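Long-range contacts in BILBO1_N domain-containing protein (Trypanosoma brucei equiperdum, PDB 7A1I), which is of unassigned function but carries a BILBO1-type N-terminal domain of the ubiquitin clan and may, like BILBO1 itself, work in the trypanosome cytoskeleton at the flagellar pocket: residues Cys9-Cys14 with Asn83-Leu88; Lys18-Phe23 with Ala98-Pro103. All coordinates share one frame; numbering follows the deposited sequence.

Interaction 1. Residues Cys9-Cys14 with Asn83-Leu88; sequences CVATDC and NSQVYL
Q85 and C9 meet because the glutamine chain leaves its backbone with CG anti to N and then bends at chi2 (72°), bringing the amide over toward C9, where OE1 lies 3.4 Å from C9 CB. This is the central parallel pair of a sheet whose strand order fits a ubiquitin-like beta-grasp fold, with helix 32-50 packed on one face. Four backbone bonds hold it: C9 N to S84 O, V86 N to C9 O, A11 N to V86 O (2.8 Å) and L88 N to A11 O. V86 O is gripped twice, since Q85 NE2 also donates to it (3.1 Å), approaching from the opposite face of the carbonyl plane to A11 N. NE2 bonds N20 OD1 as well, which fixes the amide's rotation. On the helix side, V10 CG1 presses tightly against L88 CD1 at 3.5 Å, and both side chains reach S39. On the other face the Y87 ring stands oblique to the backbone of 11-13, its CD2 4.0 Å from A11 CB, while its hydroxyl bonds D95 and K18. At the end of the pair T12 OG1 donates to L88 O over 2.9 Å, tilted 34° from the carbonyl plane.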
loop_
_atom_site.group_PDB
_atom_site.type_symbol
_atom_site.label_atom_id
_atom_site.label_comp_id
_atom_site.label_asym_id
_atom_site.label_seq_id
_atom_site.Cartn_x
_atom_site.Cartn_y
_atom_site.Cartn_z
ATOM N N CYS A 9 6.771 -1.323 0.282
ATOM C CA CYS A 9 5.884 -0.920 -0.798
ATOM C C CYS A 9 4.436 -1.096 -0.369
ATOM O O CYS A 9 4.102 -2.026 0.377
ATOM C CB CYS A 9 6.128 -1.716 -2.077
ATOM S SG CYS A 9 7.725 -1.450 -2.831
ATOM N N VAL A 10 3.591 -0.181 -0.833
ATOM C CA VAL A 10 2.182 -0.112 -0.474
ATOM C C VAL A 10 1.402 0.099 -1.760
ATOM O O VAL A 10 1.699 1.035 -2.512
ATOM C CB VAL A 10 1.893 1.025 0.507
ATOM C CG1 VAL A 10 0.435 1.008 0.901
ATOM C CG2 VAL A 10 2.803 0.871 1.763
ATOM N N ALA A 11 0.449 -0.790 -2.046
ATOM C CA ALA A 11 -0.307 -0.679 -3.298
ATOM C C ALA A 11 -1.793 -0.596 -2.977
ATOM O O ALA A 11 -2.223 -0.903 -1.857
ATOM C CB ALA A 11 -0.017 -1.851 -4.249
ATOM N N THR A 12 -2.557 -0.090 -3.944
ATOM C CA THR A 12 -4.008 0.044 -3.804
ATOM C C THR A 12 -4.612 0.209 -5.197
ATOM O O THR A 12 -3.897 0.384 -6.181
ATOM C CB THR A 12 -4.384 1.219 -2.876
ATOM O OG1 THR A 12 -5.750 1.100 -2.428
ATOM C CG2 THR A 12 -4.166 2.569 -3.540
ATOM N N ASP A 13 -5.939 0.167 -5.261
ATOM C CA ASP A 13 -6.665 0.279 -6.521
ATOM C C ASP A 13 -7.035 1.728 -6.821
ATOM O O ASP A 13 -7.539 2.447 -5.959
ATOM C CB ASP A 13 -7.928 -0.584 -6.468
ATOM C CG ASP A 13 -8.679 -0.618 -7.791
ATOM O OD1 ASP A 13 -8.439 -1.554 -8.587
ATOM O OD2 ASP A 13 -9.529 0.275 -8.025
ATOM N N CYS A 14 -6.813 2.149 -8.060
ATOM C CA CYS A 14 -7.183 3.482 -8.527
ATOM C C CYS A 14 -7.914 3.305 -9.855
ATOM O O CYS A 14 -7.292 3.049 -10.897
ATOM C CB CYS A 14 -5.966 4.386 -8.654
ATOM S SG CYS A 14 -6.388 6.084 -9.099
ATOM N N ASN A 83 11.502 -4.926 2.190
ATOM C CA ASN A 83 10.942 -5.263 0.884
ATOM C C ASN A 83 9.546 -5.854 0.990
ATOM O O ASN A 83 9.093 -6.537 0.061
ATOM C CB ASN A 83 11.854 -6.219 0.103
ATOM C CG ASN A 83 13.065 -5.522 -0.486
ATOM O OD1 ASN A 83 13.046 -4.310 -0.718
ATOM N ND2 ASN A 83 14.125 -6.285 -0.739
ATOM N N SER A 84 8.843 -5.601 2.093
ATOM C CA SER A 84 7.471 -6.067 2.197
ATOM C C SER A 84 6.578 -5.351 1.188
ATOM O O SER A 84 6.808 -4.194 0.824
ATOM C CB SER A 84 6.934 -5.859 3.615
ATOM O OG SER A 84 7.472 -6.827 4.507
ATOM N N GLN A 85 5.555 -6.066 0.722
ATOM C CA GLN A 85 4.532 -5.501 -0.151
ATOM C C GLN A 85 3.222 -5.488 0.627
ATOM O O GLN A 85 2.721 -6.545 1.038
ATOM C CB GLN A 85 4.373 -6.295 -1.456
ATOM C CG GLN A 85 3.280 -5.738 -2.357
ATOM C CD GLN A 85 3.677 -4.398 -3.019
ATOM O OE1 GLN A 85 4.672 -4.322 -3.740
ATOM N NE2 GLN A 85 2.914 -3.350 -2.744
ATOM N N VAL A 86 2.686 -4.306 0.827
ATOM C CA VAL A 86 1.399 -4.103 1.473
ATOM C C VAL A 86 0.348 -3.793 0.421
ATOM O O VAL A 86 0.643 -3.174 -0.619
ATOM C CB VAL A 86 1.509 -2.969 2.510
ATOM C CG1 VAL A 86 0.135 -2.573 3.041
ATOM C CG2 VAL A 86 2.388 -3.449 3.681
ATOM N N TYR A 87 -0.888 -4.230 0.683
ATOM C CA TYR A 87 -2.032 -3.869 -0.145
ATOM C C TYR A 87 -3.128 -3.309 0.747
ATOM O O TYR A 87 -3.489 -3.930 1.753
ATOM C CB TYR A 87 -2.578 -5.066 -0.948
ATOM C CG TYR A 87 -3.566 -4.653 -2.014
ATOM C CD1 TYR A 87 -4.946 -4.754 -1.804
ATOM C CD2 TYR A 87 -3.122 -4.175 -3.245
ATOM C CE1 TYR A 87 -5.853 -4.374 -2.802
ATOM C CE2 TYR A 87 -4.020 -3.784 -4.239
ATOM C CZ TYR A 87 -5.370 -3.877 -4.013
ATOM O OH TYR A 87 -6.250 -3.508 -5.012
ATOM N N LEU A 88 -3.677 -2.159 0.351
ATOM C CA LEU A 88 -4.719 -1.463 1.095
ATOM C C LEU A 88 -6.051 -1.597 0.369
ATOM O O LEU A 88 -6.157 -1.248 -0.819
ATOM C CB LEU A 88 -4.368 0.014 1.291
ATOM C CG LEU A 88 -3.023 0.246 1.979
ATOM C CD1 LEU A 88 -2.728 1.743 2.138
ATOM C CD2 LEU A 88 -2.967 -0.480 3.336
HETATM O O HOH W 1 -7.747 -0.950 -3.201
#

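Interaction 2. Residues Lys18-Phe23 with Ala98-Pro103; sequences KVNLRF and AAIPEP. With EDO (1,2-ethanediol), chain G.
N20 and P101 make the one direct hydrogen bond between strand 18-23 and the loop 98-103. With CG anti to its own N (chi1 -161°), the asparagine amide reaches out to the loop, and ND2 donates to P101 O at 2.9 Å, nearly straight on to the oxygen, with P101 O close to the plane of N20's amide. With its OD1 already engaged, the flip of the amide is settled. Two waters add bridges: one accepts from K18 N and donates to A99 O, 3.1 Å from the water; another accepts from N20 N and donates to E102 O, 2.8 Å from the water. E102 O also accepts from an ethanediol, probably from the crystallisation liquor. P103 CA makes a CA-H...O contact with N20 O at 3.2 Å. Most of the rest is aliphatic. K18 lies alongside the loop, CB 3.8 Å from P101 CD and CE 3.8 Å from A98 CB, while NZ passes on to D95, D13 and I96 O. Further along, P103 CB rests 3.9 Å from R22 CB, whose guanidinium turns away to E105. With so few direct polar links, the loop lies against the strand without strand-type pairing, which starts at Y104.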
loop_
_atom_site.group_PDB
_atom_site.type_symbol
_atom_site.label_atom_id
_atom_site.label_comp_id
_atom_site.label_asym_id
_atom_site.label_seq_id
_atom_site.Cartn_x
_atom_site.Cartn_y
_atom_site.Cartn_z
ATOM N N LYS A 18 -3.849 -0.860 -10.601
ATOM C CA LYS A 18 -3.120 -0.926 -9.333
ATOM C C LYS A 18 -1.993 0.103 -9.315
ATOM O O LYS A 18 -1.263 0.245 -10.302
ATOM C CB LYS A 18 -2.570 -2.328 -9.067
ATOM C CG LYS A 18 -3.604 -3.432 -9.249
ATOM C CD LYS A 18 -4.816 -3.235 -8.352
ATOM C CE LYS A 18 -5.927 -4.215 -8.734
ATOM N NZ LYS A 18 -7.127 -4.121 -7.848
ATOM N N VAL A 19 -1.886 0.850 -8.214
ATOM C CA VAL A 19 -0.840 1.855 -8.027
ATOM C C VAL A 19 0.009 1.430 -6.832
ATOM O O VAL A 19 -0.532 1.097 -5.770
ATOM C CB VAL A 19 -1.413 3.260 -7.775
ATOM C CG1 VAL A 19 -0.274 4.264 -7.545
ATOM C CG2 VAL A 19 -2.265 3.698 -8.925
ATOM N N ASN A 20 1.330 1.451 -7.006
ATOM C CA ASN A 20 2.283 0.968 -6.016
ATOM C C ASN A 20 3.262 2.090 -5.682
ATOM O O ASN A 20 3.790 2.736 -6.590
ATOM C CB ASN A 20 3.023 -0.260 -6.569
ATOM C CG ASN A 20 3.681 -1.090 -5.487
ATOM O OD1 ASN A 20 3.381 -0.945 -4.319
ATOM N ND2 ASN A 20 4.586 -1.971 -5.888
ATOM N N LEU A 21 3.475 2.331 -4.379
ATOM C CA LEU A 21 4.383 3.344 -3.844
ATOM C C LEU A 21 5.429 2.715 -2.927
ATOM O O LEU A 21 5.122 1.814 -2.140
ATOM C CB LEU A 21 3.627 4.399 -3.021
ATOM C CG LEU A 21 2.464 5.115 -3.700
ATOM C CD1 LEU A 21 1.803 6.089 -2.734
ATOM C CD2 LEU A 21 2.948 5.832 -4.944
ATOM N N ARG A 22 6.659 3.218 -2.985
ATOM C CA ARG A 22 7.731 2.750 -2.114
ATOM C C ARG A 22 8.042 3.816 -1.076
ATOM O O ARG A 22 8.209 4.992 -1.425
ATOM C CB ARG A 22 8.989 2.412 -2.920
ATOM C CG ARG A 22 9.951 1.489 -2.194
ATOM C CD ARG A 22 10.948 2.240 -1.346
ATOM N NE ARG A 22 11.788 3.117 -2.151
ATOM C CZ ARG A 22 12.940 2.736 -2.691
ATOM N NH1 ARG A 22 13.379 1.497 -2.505
ATOM N NH2 ARG A 22 13.652 3.594 -3.408
ATOM N N PHE A 23 8.162 3.396 0.187
ATOM C CA PHE A 23 8.569 4.255 1.291
ATOM C C PHE A 23 9.844 3.705 1.915
ATOM O O PHE A 23 9.973 2.492 2.121
ATOM C CB PHE A 23 7.471 4.350 2.361
ATOM C CG PHE A 23 6.222 5.020 1.874
ATOM C CD1 PHE A 23 5.109 4.269 1.516
ATOM C CD2 PHE A 23 6.159 6.403 1.769
ATOM C CE1 PHE A 23 3.956 4.891 1.049
ATOM C CE2 PHE A 23 5.016 7.033 1.295
ATOM C CZ PHE A 23 3.914 6.286 0.938
ATOM N N ALA A 98 -5.389 -7.791 -10.060
ATOM C CA ALA A 98 -4.564 -7.459 -11.216
ATOM C C ALA A 98 -3.118 -7.365 -10.750
ATOM O O ALA A 98 -2.831 -7.352 -9.552
ATOM C CB ALA A 98 -5.007 -6.144 -11.866
ATOM N N ALA A 99 -2.210 -7.295 -11.719
ATOM C CA ALA A 99 -0.789 -7.246 -11.408
ATOM C C ALA A 99 -0.446 -5.954 -10.676
ATOM O O ALA A 99 -0.909 -4.870 -11.043
ATOM C CB ALA A 99 0.036 -7.363 -12.692
ATOM N N ILE A 100 0.357 -6.067 -9.624
ATOM C CA ILE A 100 0.860 -4.903 -8.907
ATOM C C ILE A 100 2.128 -4.435 -9.614
ATOM O O ILE A 100 3.059 -5.236 -9.781
ATOM C CB ILE A 100 1.125 -5.212 -7.431
ATOM C CG1 ILE A 100 -0.195 -5.574 -6.732
ATOM C CG2 ILE A 100 1.735 -4.011 -6.778
ATOM C CD1 ILE A 100 -0.006 -6.149 -5.316
ATOM N N PRO A 101 2.203 -3.188 -10.046
ATOM C CA PRO A 101 3.360 -2.736 -10.824
ATOM C C PRO A 101 4.552 -2.372 -9.946
ATOM O O PRO A 101 4.490 -2.358 -8.719
ATOM C CB PRO A 101 2.831 -1.500 -11.545
ATOM C CG PRO A 101 1.763 -0.986 -10.673
ATOM C CD PRO A 101 1.145 -2.165 -9.979
ATOM N N GLU A 102 5.657 -2.073 -10.627
ATOM C CA GLU A 102 6.804 -1.469 -9.974
ATOM C C GLU A 102 6.349 -0.200 -9.258
ATOM O O GLU A 102 5.433 0.490 -9.719
ATOM C CB GLU A 102 7.870 -1.091 -11.001
ATOM C CG GLU A 102 8.270 -2.174 -11.981
ATOM C CD GLU A 102 9.114 -3.263 -11.371
ATOM O OE1 GLU A 102 9.161 -4.366 -11.961
ATOM O OE2 GLU A 102 9.747 -3.012 -10.325
ATOM N N PRO A 103 6.954 0.129 -8.128
ATOM C CA PRO A 103 6.495 1.290 -7.364
ATOM C C PRO A 103 7.082 2.600 -7.879
ATOM O O PRO A 103 8.224 2.666 -8.336
ATOM C CB PRO A 103 7.009 0.994 -5.952
ATOM C CG PRO A 103 8.280 0.202 -6.195
ATOM C CD PRO A 103 7.969 -0.656 -7.395
HETATM C C1 EDO G . 7.465 2.776 -11.666
HETATM O O1 EDO G . 8.374 3.866 -11.861
HETATM C C2 EDO G . 6.497 2.721 -12.837
HETATM O O2 EDO G . 5.471 1.756 -12.565
HETATM O O HOH W 2 -2.877 -2.884 -12.445
HETATM O O HOH W 3 3.137 2.095 -9.424
#

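How the interactions relate
Along the chain the segments alternate: 9-14, 18-23, 83-88, then 98-103. Strands 6-14 and 17-25 are consecutive and antiparallel, and sit side by side in one mixed sheet, so the two contacts have centres only about 6 Å apart. They meet directly through probable backbone hydrogen bonds, V10 N to L21 O at 2.8 Å and T12 O to V19 N at 2.9 Å. Interaction 1 lies at the heart of the sheet; interaction 2 is nearer its edge, where the loop leads into strand 104-105. Late chain thus borders the first hairpin on both flanks, strand 84-89 along one side and 98-105 along the other, tying the C-terminal part of the domain to its N-terminal start.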